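Local coordinates for glycoside hydrolase family protein (PDB 6Q2F) that probably hydrolyses glycosidic bonds to release terminal alpha-L-rhamnose from glycosides, as an alpha-L-rhamnosidase, at residues A118-A121 with D122-D125; V540-R543 with E544-D547; T611-R614 with D615-P618; G628-S631 with V632-Y636. All coordinates share one frame; numbering follows the deposited sequence.

Contacts 1 to 4 follow one another along the chain, and each is a local arrangement within eight or nine consecutive residues. Contact 1 lies at the C-terminal end of helix 108-124, between the parallel strands 85-91 and 127-131; contact 4 lies near the end of helix 620-636, between strands 604-610 and 642-649 of the same mixed sheet. Contact 3 takes up most of the loop leading into that second helix, its centre about 25 Å from that of contact 4. All three thus belong to beta-alpha units of one closed parallel barrel. Contact 2, its centre about 59 Å from that of contact 1, caps the long helix 543-575, which leads back to barrel strand 579-582.

Contact 1: residues A118-A121 with D122-D125; sequences AHEA and DRLD
Glu120 and Arg123, three residues apart on the helix, run side by side in the same direction and join in a two-pronged salt bridge. The guanidinium comes side-on: Arg123 NH2 reaches Glu120 OE1 at 2.6 Å, and Arg123 NE reaches Glu120 OE2 at 2.9 Å. Both oxygens lie close to the guanidinium plane, but the carboxylate is turned 37° against it. OE1 is met on its syn side, somewhat out of plane, while NE comes to OE2 from above the carboxylate plane. The arginine chain leaves with CG opposite its own backbone N (chi1 172°), then bends at chi3, which swings NE and NH2 back to the carboxylate. Glu120 OE2 also pairs with Arg72 of helix 68-81, so one oxygen serves two arginines and the bridge ties neighbouring helices together.

These residues form the last turns of helix 108-124, the crossover helix of a beta-alpha-beta unit with strands 85-91 and 127-131. Asp125, the first residue to leave helical angles, has positive phi, forming a Schellman motif. Before it, Leu124 N donates to Glu120 O at 2.8 Å; Leu124 CG packs 3.2 Å from Glu120 O and also sits over one face of the Arg123 guanidinium, toward its rim.

On another side of the helix, a water bridges His119 and Asp122. It lies in the plane of the imidazole, 3.1 Å from His119 ND1, and donates to Asp122 OD2 at 2.7 Å. That same carboxylate oxygen forms a salt bridge with Arg495, giving the aspartate a charged partner beyond the helix.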
ATOM      1  N   ALA A 118      19.001 -17.183 -12.617  1.00 28.92           N
ATOM      2  CA  ALA A 118      19.247 -15.993 -13.418  1.00 27.65           C
ATOM      3  C   ALA A 118      19.511 -16.372 -14.870  1.00 28.29           C
ATOM      4  O   ALA A 118      19.051 -15.692 -15.792  1.00 27.33           O
ATOM      5  CB  ALA A 118      20.418 -15.197 -12.831  1.00 26.07           C
ATOM      6  N   HIS A 119      20.244 -17.471 -15.090  1.00 28.48           N
ATOM      7  CA  HIS A 119      20.533 -17.888 -16.457  1.00 31.46           C
ATOM      8  C   HIS A 119      19.284 -18.415 -17.143  1.00 32.71           C
ATOM      9  O   HIS A 119      19.116 -18.242 -18.355  1.00 31.54           O
ATOM     10  CB  HIS A 119      21.642 -18.940 -16.470  1.00 25.91           C
ATOM     11  CG  HIS A 119      23.018 -18.349 -16.447  1.00 31.38           C
ATOM     12  ND1 HIS A 119      23.586 -17.741 -17.549  1.00 33.00           N
ATOM     13  CD2 HIS A 119      23.928 -18.238 -15.446  1.00 28.01           C
ATOM     14  CE1 HIS A 119      24.789 -17.297 -17.232  1.00 30.23           C
ATOM     15  NE2 HIS A 119      25.029 -17.602 -15.968  1.00 30.91           N
ATOM     16  N   GLU A 120      18.407 -19.075 -16.386  1.00 28.45           N
ATOM     17  CA  GLU A 120      17.166 -19.571 -16.968  1.00 30.54           C
ATOM     18  C   GLU A 120      16.246 -18.421 -17.327  1.00 35.90           C
ATOM     19  O   GLU A 120      15.573 -18.465 -18.362  1.00 28.10           O
ATOM     20  CB  GLU A 120      16.466 -20.529 -16.005  1.00 31.61           C
ATOM     21  CG  GLU A 120      17.117 -21.904 -15.921  1.00 36.86           C
ATOM     22  CD  GLU A 120      16.966 -22.696 -17.204  1.00 40.58           C
ATOM     23  OE1 GLU A 120      15.868 -23.251 -17.440  1.00 39.77           O
ATOM     24  OE2 GLU A 120      17.944 -22.756 -17.979  1.00 40.44           O
ATOM     25  N   ALA A 121      16.179 -17.392 -16.477  1.00 30.15           N
ATOM     26  CA  ALA A 121      15.354 -16.236 -16.820  1.00 27.03           C
ATOM     27  C   ALA A 121      15.908 -15.540 -18.053  1.00 28.71           C
ATOM     28  O   ALA A 121      15.158 -15.169 -18.958  1.00 26.96           O
ATOM     29  CB  ALA A 121      15.274 -15.265 -15.642  1.00 22.88           C
ATOM     30  N   ASP A 122      17.234 -15.371 -18.112  1.00 28.00           N
ATOM     31  CA  ASP A 122      17.853 -14.828 -19.311  1.00 28.94           C
ATOM     32  C   ASP A 122      17.513 -15.685 -20.527  1.00 30.73           C
ATOM     33  O   ASP A 122      17.059 -15.170 -21.551  1.00 29.12           O
ATOM     34  CB  ASP A 122      19.361 -14.738 -19.110  1.00 28.34           C
ATOM     35  CG  ASP A 122      20.083 -14.212 -20.332  1.00 36.03           C
ATOM     36  OD1 ASP A 122      19.946 -12.999 -20.630  1.00 34.01           O
ATOM     37  OD2 ASP A 122      20.791 -15.004 -20.985  1.00 39.39           O
ATOM     38  N   ARG A 123      17.722 -17.000 -20.424  1.00 31.78           N
ATOM     39  CA  ARG A 123      17.460 -17.892 -21.552  1.00 31.78           C
ATOM     40  C   ARG A 123      15.991 -17.847 -21.972  1.00 33.67           C
ATOM     41  O   ARG A 123      15.676 -17.855 -23.168  1.00 31.41           O
ATOM     42  CB  ARG A 123      17.855 -19.317 -21.181  1.00 29.25           C
ATOM     43  CG  ARG A 123      17.454 -20.357 -22.204  1.00 37.77           C
ATOM     44  CD  ARG A 123      17.981 -21.743 -21.817  1.00 48.59           C
ATOM     45  NE  ARG A 123      17.168 -22.370 -20.776  1.00 51.51           N
ATOM     46  CZ  ARG A 123      15.999 -22.964 -21.001  1.00 47.99           C
ATOM     47  NH1 ARG A 123      15.504 -23.018 -22.240  1.00 51.81           N
ATOM     48  NH2 ARG A 123      15.317 -23.501 -19.990  1.00 37.49           N
ATOM     49  N   LEU A 124      15.082 -17.798 -21.005  1.00 27.83           N
ATOM     50  CA  LEU A 124      13.654 -17.866 -21.260  1.00 27.80           C
ATOM     51  C   LEU A 124      13.014 -16.498 -21.465  1.00 32.40           C
ATOM     52  O   LEU A 124      11.802 -16.427 -21.691  1.00 35.44           O
ATOM     53  CB  LEU A 124      12.963 -18.599 -20.107  1.00 28.60           C
ATOM     54  CG  LEU A 124      13.341 -20.076 -20.050  1.00 35.88           C
ATOM     55  CD1 LEU A 124      12.744 -20.780 -18.832  1.00 40.41           C
ATOM     56  CD2 LEU A 124      12.874 -20.753 -21.339  1.00 36.23           C
ATOM     57  N   ASP A 125      13.792 -15.419 -21.399  1.00 31.08           N
ATOM     58  CA  ASP A 125      13.284 -14.065 -21.609  1.00 33.54           C
ATOM     59  C   ASP A 125      12.209 -13.704 -20.579  1.00 31.29           C
ATOM     60  O   ASP A 125      11.138 -13.203 -20.907  1.00 36.82           O
ATOM     61  CB  ASP A 125      12.761 -13.875 -23.042  1.00 38.82           C
ATOM     62  CG  ASP A 125      12.491 -12.417 -23.362  1.00 54.85           C
ATOM     63  OD1 ASP A 125      12.925 -11.559 -22.560  1.00 68.24           O
ATOM     64  OD2 ASP A 125      11.853 -12.124 -24.392  1.00 60.13           O
TER
HETATM   65  O   HOH W   1      21.866 -17.378 -20.134  1.00 47.05           O

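Contact 2: residues V540-R543 with E544-D547; sequences VGTR and EQSD
Thr542 and Gln545 exchange backbone-to-side-chain hydrogen bonds at the helix start. Gln545 N donates to Thr542 OG1 at 3.1 Å, and Thr542 N returns the bond to Gln545 OE1 at 2.8 Å, in the plane of the side-chain carbonyl and nearly straight at 165°. With chi1 at 69°, Thr542 OG1 stands between its own N and carbonyl carbon, facing the incoming amide, while the glutamine chain extends beyond CG and carries OE1 back past the threonine. This reciprocal pair is a capping box, with Thr542 as N-cap of helix 543-575. An alanine at Gln545 would remove OE1 and is likely to leave Thr542 N without its acceptor, weakening the cap from one side.

A second side-chain bond reaches further back: Ser546 OG donates to Val540 O at 2.6 Å, in the carbonyl plane and on a lone pair, fastening the incoming loop to the first turn. Ordinary helical bonds begin with Ser546 N to Thr542 O.

Water joins Arg543 O to Asp547 OD1, donating to each at 2.7 Å. The same Asp547 OD1 also forms a salt bridge with Lys385; Arg543 NH2 pairs with Asp402 and hydrogen-bonds Ser319 OG.

Gly541 passes close by, its CA 3.3 Å from Gln545 OE1. Its positive phi suits glycine, and a beta carbon at this position would collide with that oxygen.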
ATOM      1  N   VAL A 540       8.679  25.275  23.650  1.00 38.76           N
ATOM      2  CA  VAL A 540       9.488  26.389  23.177  1.00 39.89           C
ATOM      3  C   VAL A 540       8.547  27.353  22.478  1.00 39.72           C
ATOM      4  O   VAL A 540       7.803  26.946  21.580  1.00 38.00           O
ATOM      5  CB  VAL A 540      10.611  25.925  22.229  1.00 40.15           C
ATOM      6  CG1 VAL A 540      11.510  27.100  21.839  1.00 42.07           C
ATOM      7  CG2 VAL A 540      11.423  24.816  22.876  1.00 34.39           C
ATOM      8  N   GLY A 541       8.571  28.621  22.893  1.00 47.51           N
ATOM      9  CA  GLY A 541       7.630  29.598  22.367  1.00 43.78           C
ATOM     10  C   GLY A 541       6.202  29.179  22.671  1.00 43.75           C
ATOM     11  O   GLY A 541       5.925  28.467  23.645  1.00 51.09           O
ATOM     12  N   THR A 542       5.277  29.624  21.827  1.00 39.68           N
ATOM     13  CA  THR A 542       3.881  29.250  22.002  1.00 39.35           C
ATOM     14  C   THR A 542       3.678  27.792  21.613  1.00 40.14           C
ATOM     15  O   THR A 542       4.498  27.193  20.913  1.00 40.12           O
ATOM     16  CB  THR A 542       2.976  30.139  21.153  1.00 44.03           C
ATOM     17  OG1 THR A 542       3.191  29.838  19.771  1.00 43.57           O
ATOM     18  CG2 THR A 542       3.311  31.624  21.390  1.00 34.97           C
ATOM     19  N   ARG A 543       2.560  27.218  22.068  1.00 38.73           N
ATOM     20  CA  ARG A 543       2.226  25.853  21.663  1.00 39.07           C
ATOM     21  C   ARG A 543       2.178  25.728  20.152  1.00 37.46           C
ATOM     22  O   ARG A 543       2.588  24.705  19.590  1.00 39.48           O
ATOM     23  CB  ARG A 543       0.883  25.418  22.261  1.00 37.63           C
ATOM     24  CG  ARG A 543       0.871  25.229  23.769  1.00 43.00           C
ATOM     25  CD  ARG A 543      -0.425  24.536  24.203  1.00 48.56           C
ATOM     26  NE  ARG A 543      -0.509  24.411  25.654  1.00 49.70           N
ATOM     27  CZ  ARG A 543       0.121  23.475  26.353  1.00 52.36           C
ATOM     28  NH1 ARG A 543       0.876  22.578  25.728  1.00 46.97           N
ATOM     29  NH2 ARG A 543       0.001  23.437  27.676  1.00 51.23           N
ATOM     30  N   GLU A 544       1.672  26.759  19.475  1.00 40.85           N
ATOM     31  CA  GLU A 544       1.553  26.696  18.025  1.00 40.77           C
ATOM     32  C   GLU A 544       2.925  26.683  17.364  1.00 39.18           C
ATOM     33  O   GLU A 544       3.157  25.924  16.418  1.00 40.73           O
ATOM     34  CB  GLU A 544       0.702  27.864  17.517  1.00 39.84           C
ATOM     35  CG  GLU A 544       0.407  27.840  16.001  1.00 51.84           C
ATOM     36  CD  GLU A 544      -0.300  26.570  15.519  1.00 59.12           C
ATOM     37  OE1 GLU A 544      -1.044  25.938  16.301  1.00 63.22           O
ATOM     38  OE2 GLU A 544      -0.109  26.201  14.341  1.00 62.82           O
ATOM     39  N   GLN A 545       3.854  27.510  17.855  1.00 37.87           N
ATOM     40  CA  GLN A 545       5.206  27.524  17.305  1.00 35.53           C
ATOM     41  C   GLN A 545       5.903  26.181  17.493  1.00 34.81           C
ATOM     42  O   GLN A 545       6.596  25.699  16.590  1.00 34.26           O
ATOM     43  CB  GLN A 545       6.020  28.630  17.962  1.00 34.31           C
ATOM     44  CG  GLN A 545       5.676  30.033  17.534  1.00 36.93           C
ATOM     45  CD  GLN A 545       6.411  31.044  18.411  1.00 43.40           C
ATOM     46  OE1 GLN A 545       6.344  30.976  19.636  1.00 41.93           O
ATOM     47  NE2 GLN A 545       7.151  31.952  17.783  1.00 40.07           N
ATOM     48  N   SER A 546       5.764  25.575  18.672  1.00 35.07           N
ATOM     49  CA  SER A 546       6.381  24.268  18.875  1.00 31.48           C
ATOM     50  C   SER A 546       5.695  23.219  18.019  1.00 29.56           C
ATOM     51  O   SER A 546       6.358  22.346  17.454  1.00 33.59           O
ATOM     52  CB  SER A 546       6.351  23.877  20.353  1.00 36.54           C
ATOM     53  OG  SER A 546       7.465  24.440  21.032  1.00 41.47           O
ATOM     54  N   ASP A 547       4.370  23.319  17.870  1.00 37.11           N
ATOM     55  CA  ASP A 547       3.659  22.379  17.006  1.00 32.91           C
ATOM     56  C   ASP A 547       4.084  22.542  15.552  1.00 36.97           C
ATOM     57  O   ASP A 547       4.203  21.550  14.819  1.00 36.05           O
ATOM     58  CB  ASP A 547       2.152  22.566  17.149  1.00 34.18           C
ATOM     59  CG  ASP A 547       1.614  21.986  18.437  1.00 47.86           C
ATOM     60  OD1 ASP A 547       2.343  21.205  19.087  1.00 50.90           O
ATOM     61  OD2 ASP A 547       0.463  22.300  18.798  1.00 51.92           O
TER
HETATM   62  O   HOH W   2       3.407  22.581  21.125  1.00 35.40           O

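Contact 3: residues T611-R614 with D615-P618; sequences TFNR and DEGP
Asn613 O receives two backbone N-H groups from the 615-618 segment: the bond from Glu616 closes a beta turn over 613-616, and that from Gly617 adds an alpha turn, in the beta-alpha loop between strand 604-610 and helix 620-636. Arg614 and Asp615, both with helical backbone angles, are the two central residues of the beta turn; the arginine's guanidinium leaves it for a salt bridge with Asp959.

Glu616 comes next and meets Asn613 twice. Its N donates to Asn613 O at 2.9 Å from above the carbonyl plane, a bent bond. Its carboxylate lies alongside the asparagine amide, the two planes only 19° apart, and Asn613 ND2 donates to the anti lone pair of Glu616 OE2 at 3.1 Å. The near-coplanar fit leaves Glu616 OE2 almost in the plane of the Asn613 amide, while Asn613 CB rests against Glu616 CG.

Gly617 N bonds to Asn613 O at 3.0 Å, almost in line with the C=O. Positive phi at this glycine turns the chain onward, bringing its carbonyl carbon 3.3 Å from Phe612 CD2.

Pro618 then lies over one face of the Phe612 ring. The phenyl group is placed there by chi1 of 57°, which sets CG between the backbone N and carbonyl carbon. Arg662 makes a cation-pi contact with the same ring, and Phe663 meets it edge-to-face. The CH-pi contact is steep: Pro618 CD stands 4.0 Å from the Phe612 ring centroid, 18° off the normal.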
ATOM      1  N   THR A 611      -7.360  -9.997  -2.100  1.00 24.87           N
ATOM      2  CA  THR A 611      -8.692 -10.498  -2.379  1.00 21.68           C
ATOM      3  C   THR A 611      -9.627 -10.107  -1.242  1.00 27.50           C
ATOM      4  O   THR A 611      -9.209  -9.871  -0.103  1.00 29.11           O
ATOM      5  CB  THR A 611      -8.672 -12.010  -2.555  1.00 26.49           C
ATOM      6  OG1 THR A 611      -8.391 -12.626  -1.297  1.00 28.41           O
ATOM      7  CG2 THR A 611      -7.593 -12.390  -3.584  1.00 26.06           C
ATOM      8  N   PHE A 612     -10.912 -10.022  -1.569  1.00 29.76           N
ATOM      9  CA  PHE A 612     -11.901  -9.602  -0.590  1.00 32.57           C
ATOM     10  C   PHE A 612     -13.244 -10.220  -0.951  1.00 36.52           C
ATOM     11  O   PHE A 612     -13.535 -10.461  -2.128  1.00 38.40           O
ATOM     12  CB  PHE A 612     -12.016  -8.076  -0.540  1.00 29.32           C
ATOM     13  CG  PHE A 612     -12.365  -7.456  -1.871  1.00 32.09           C
ATOM     14  CD1 PHE A 612     -11.367  -7.120  -2.772  1.00 27.48           C
ATOM     15  CD2 PHE A 612     -13.687  -7.210  -2.219  1.00 32.52           C
ATOM     16  CE1 PHE A 612     -11.681  -6.563  -3.999  1.00 29.30           C
ATOM     17  CE2 PHE A 612     -14.016  -6.631  -3.443  1.00 28.54           C
ATOM     18  CZ  PHE A 612     -13.016  -6.319  -4.337  1.00 28.70           C
ATOM     19  N   ASN A 613     -14.064 -10.458   0.068  1.00 34.38           N
ATOM     20  CA  ASN A 613     -15.450 -10.846  -0.168  1.00 40.44           C
ATOM     21  C   ASN A 613     -16.248  -9.687  -0.757  1.00 40.59           C
ATOM     22  O   ASN A 613     -16.097  -8.529  -0.349  1.00 42.29           O
ATOM     23  CB  ASN A 613     -16.092 -11.321   1.132  1.00 45.42           C
ATOM     24  CG  ASN A 613     -15.438 -12.582   1.660  1.00 56.34           C
ATOM     25  OD1 ASN A 613     -15.129 -13.495   0.893  1.00 53.28           O
ATOM     26  ND2 ASN A 613     -15.203 -12.633   2.967  1.00 63.09           N
ATOM     27  N   ARG A 614     -17.108 -10.006  -1.727  1.00 42.91           N
ATOM     28  CA  ARG A 614     -17.905  -8.971  -2.376  1.00 43.94           C
ATOM     29  C   ARG A 614     -18.729  -8.196  -1.358  1.00 41.50           C
ATOM     30  O   ARG A 614     -18.847  -6.970  -1.455  1.00 46.15           O
ATOM     31  CB  ARG A 614     -18.806  -9.591  -3.444  1.00 43.39           C
ATOM     32  CG  ARG A 614     -19.396  -8.547  -4.391  1.00 49.65           C
ATOM     33  CD  ARG A 614     -20.373  -9.154  -5.383  1.00 49.13           C
ATOM     34  NE  ARG A 614     -19.722 -10.134  -6.242  1.00 45.97           N
ATOM     35  CZ  ARG A 614     -19.366  -9.901  -7.502  1.00 45.36           C
ATOM     36  NH1 ARG A 614     -19.599  -8.714  -8.058  1.00 44.56           N
ATOM     37  NH2 ARG A 614     -18.779 -10.860  -8.209  1.00 43.51           N
ATOM     38  N   ASP A 615     -19.294  -8.899  -0.372  1.00 45.06           N
ATOM     39  CA  ASP A 615     -19.969  -8.261   0.758  1.00 54.63           C
ATOM     40  C   ASP A 615     -19.127  -7.146   1.365  1.00 55.48           C
ATOM     41  O   ASP A 615     -19.624  -6.049   1.639  1.00 60.99           O
ATOM     42  CB  ASP A 615     -20.262  -9.300   1.846  1.00 62.76           C
ATOM     43  CG  ASP A 615     -21.477 -10.120   1.555  1.00 84.19           C
ATOM     44  OD1 ASP A 615     -22.380  -9.612   0.852  1.00 95.92           O
ATOM     45  OD2 ASP A 615     -21.539 -11.271   2.042  1.00 89.25           O
ATOM     46  N   GLU A 616     -17.849  -7.427   1.611  1.00 54.17           N
ATOM     47  CA  GLU A 616     -17.056  -6.555   2.464  1.00 54.38           C
ATOM     48  C   GLU A 616     -16.414  -5.408   1.699  1.00 47.28           C
ATOM     49  O   GLU A 616     -16.208  -4.335   2.272  1.00 45.92           O
ATOM     50  CB  GLU A 616     -15.973  -7.367   3.168  1.00 60.51           C
ATOM     51  CG  GLU A 616     -16.455  -8.709   3.666  1.00 75.20           C
ATOM     52  CD  GLU A 616     -15.725  -9.160   4.915  1.00 83.42           C
ATOM     53  OE1 GLU A 616     -15.512  -8.314   5.817  1.00 89.41           O
ATOM     54  OE2 GLU A 616     -15.362 -10.354   4.994  1.00 84.45           O
ATOM     55  N   GLY A 617     -16.087  -5.617   0.429  1.00 38.02           N
ATOM     56  CA  GLY A 617     -15.369  -4.640  -0.350  1.00 35.13           C
ATOM     57  C   GLY A 617     -13.882  -4.681  -0.067  1.00 36.59           C
ATOM     58  O   GLY A 617     -13.420  -5.280   0.908  1.00 34.95           O
ATOM     59  N   PRO A 618     -13.099  -4.053  -0.928  1.00 34.77           N
ATOM     60  CA  PRO A 618     -11.643  -4.074  -0.751  1.00 32.11           C
ATOM     61  C   PRO A 618     -11.220  -3.307   0.493  1.00 32.41           C
ATOM     62  O   PRO A 618     -11.959  -2.490   1.041  1.00 34.74           O
ATOM     63  CB  PRO A 618     -11.124  -3.391  -2.018  1.00 31.75           C
ATOM     64  CG  PRO A 618     -12.238  -2.421  -2.378  1.00 33.87           C
ATOM     65  CD  PRO A 618     -13.520  -3.168  -2.030  1.00 28.24           C
TER

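Contact 4: residues G628-S631 with V632-Y636; sequences GAAS and VAHLY
His634 N donates to Ala630 O at 3.0 Å, and the same carbonyl oxygen lies under the imidazole. Leu635 N reaches Ser631 O at 2.9 Å, while Val632 and Ala633 bond back to Gly628 and Ala629, completing the run of helical bonds.

The histidine ring is spread flat over its own turn: with CG opposite the carbonyl carbon (chi1 -57°), one face covers Ala630 O, which sits 3.1 Å from the ring plane beneath its centre. No ring N-H points at this oxygen; ND1 instead bonds to Asp763, which fixes the ring's rotation. A leucine in place of His634 would lose ND1 and is likely to leave Asp763 without this partner in a buried setting. Ser631 OG, likewise buried, bonds to Lys627 O and Tyr764 N.

Farther out, Ala630 CB lies 4.0 Å from His634 CE1, Val632 CG2 packs 3.4 Å from Gly628 O, and Leu635 CD1 comes equally near Ser631 O. Ala629 meets Ala607 of strand 604-610. Helix 620-636 is the crossover between neighbouring parallel strands 604-610 and 642-649 of a (beta/alpha)8 barrel.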
ATOM      1  N   GLY A 628      -2.493   6.219  -5.507  1.00 25.59           N
ATOM      2  CA  GLY A 628      -1.250   6.960  -5.357  1.00 24.54           C
ATOM      3  C   GLY A 628      -0.188   6.486  -6.321  1.00 25.05           C
ATOM      4  O   GLY A 628       0.481   7.288  -6.973  1.00 24.99           O
ATOM      5  N   ALA A 629      -0.009   5.172  -6.423  1.00 28.68           N
ATOM      6  CA  ALA A 629       1.019   4.664  -7.322  1.00 25.45           C
ATOM      7  C   ALA A 629       0.692   5.012  -8.772  1.00 24.63           C
ATOM      8  O   ALA A 629       1.584   5.367  -9.547  1.00 25.01           O
ATOM      9  CB  ALA A 629       1.176   3.149  -7.150  1.00 25.71           C
ATOM     10  N   ALA A 630      -0.588   4.912  -9.158  1.00 22.18           N
ATOM     11  CA  ALA A 630      -0.950   5.263 -10.526  1.00 23.22           C
ATOM     12  C   ALA A 630      -0.699   6.743 -10.777  1.00 23.35           C
ATOM     13  O   ALA A 630      -0.192   7.120 -11.841  1.00 25.82           O
ATOM     14  CB  ALA A 630      -2.415   4.915 -10.806  1.00 19.49           C
ATOM     15  N   SER A 631      -1.024   7.597  -9.801  1.00 23.38           N
ATOM     16  CA  SER A 631      -0.785   9.028  -9.964  1.00 25.47           C
ATOM     17  C   SER A 631       0.695   9.313 -10.174  1.00 24.09           C
ATOM     18  O   SER A 631       1.062  10.144 -11.008  1.00 21.93           O
ATOM     19  CB  SER A 631      -1.320   9.788  -8.752  1.00 23.99           C
ATOM     20  OG  SER A 631      -2.688   9.471  -8.527  1.00 24.88           O
ATOM     21  N   VAL A 632       1.566   8.623  -9.433  1.00 19.13           N
ATOM     22  CA  VAL A 632       3.007   8.819  -9.616  1.00 22.15           C
ATOM     23  C   VAL A 632       3.387   8.536 -11.061  1.00 22.74           C
ATOM     24  O   VAL A 632       4.008   9.369 -11.740  1.00 22.76           O
ATOM     25  CB  VAL A 632       3.815   7.935  -8.641  1.00 24.10           C
ATOM     26  CG1 VAL A 632       5.310   7.984  -9.008  1.00 19.59           C
ATOM     27  CG2 VAL A 632       3.643   8.424  -7.211  1.00 21.12           C
ATOM     28  N   ALA A 633       2.990   7.363 -11.562  1.00 24.06           N
ATOM     29  CA  ALA A 633       3.373   6.962 -12.911  1.00 23.12           C
ATOM     30  C   ALA A 633       2.838   7.929 -13.963  1.00 23.18           C
ATOM     31  O   ALA A 633       3.475   8.134 -14.997  1.00 26.39           O
ATOM     32  CB  ALA A 633       2.885   5.545 -13.194  1.00 19.20           C
ATOM     33  N   HIS A 634       1.652   8.500 -13.737  1.00 23.59           N
ATOM     34  CA  HIS A 634       1.108   9.459 -14.696  1.00 24.92           C
ATOM     35  C   HIS A 634       1.891  10.767 -14.650  1.00 31.35           C
ATOM     36  O   HIS A 634       2.270  11.315 -15.692  1.00 26.46           O
ATOM     37  CB  HIS A 634      -0.380   9.723 -14.413  1.00 19.87           C
ATOM     38  CG  HIS A 634      -1.239   8.497 -14.424  1.00 24.39           C
ATOM     39  ND1 HIS A 634      -2.497   8.476 -13.857  1.00 26.44           N
ATOM     40  CD2 HIS A 634      -1.032   7.254 -14.924  1.00 25.59           C
ATOM     41  CE1 HIS A 634      -3.027   7.274 -14.000  1.00 26.12           C
ATOM     42  NE2 HIS A 634      -2.163   6.516 -14.655  1.00 28.31           N
ATOM     43  N   LEU A 635       2.146  11.274 -13.447  1.00 30.44           N
ATOM     44  CA  LEU A 635       2.802  12.566 -13.304  1.00 27.02           C
ATOM     45  C   LEU A 635       4.289  12.493 -13.632  1.00 29.58           C
ATOM     46  O   LEU A 635       4.789  13.330 -14.390  1.00 26.68           O
ATOM     47  CB  LEU A 635       2.573  13.101 -11.891  1.00 22.85           C
ATOM     48  CG  LEU A 635       1.148  13.645 -11.828  1.00 27.03           C
ATOM     49  CD1 LEU A 635       0.571  13.422 -10.471  1.00 30.60           C
ATOM     50  CD2 LEU A 635       1.152  15.140 -12.159  1.00 24.55           C
ATOM     51  N   TYR A 636       5.006  11.486 -13.121  1.00 29.15           N
ATOM     52  CA  TYR A 636       6.453  11.459 -13.310  1.00 24.80           C
ATOM     53  C   TYR A 636       6.878  10.678 -14.544  1.00 26.14           C
ATOM     54  O   TYR A 636       8.077  10.588 -14.814  1.00 28.57           O
ATOM     55  CB  TYR A 636       7.150  10.919 -12.046  1.00 30.82           C
ATOM     56  CG  TYR A 636       7.013  11.894 -10.896  1.00 27.24           C
ATOM     57  CD1 TYR A 636       5.869  11.900 -10.105  1.00 23.57           C
ATOM     58  CD2 TYR A 636       8.019  12.843 -10.622  1.00 29.50           C
ATOM     59  CE1 TYR A 636       5.726  12.806  -9.071  1.00 22.55           C
ATOM     60  CE2 TYR A 636       7.871  13.774  -9.591  1.00 19.35           C
ATOM     61  CZ  TYR A 636       6.732  13.745  -8.818  1.00 24.98           C
ATOM     62  OH  TYR A 636       6.564  14.634  -7.792  1.00 29.18           O
TER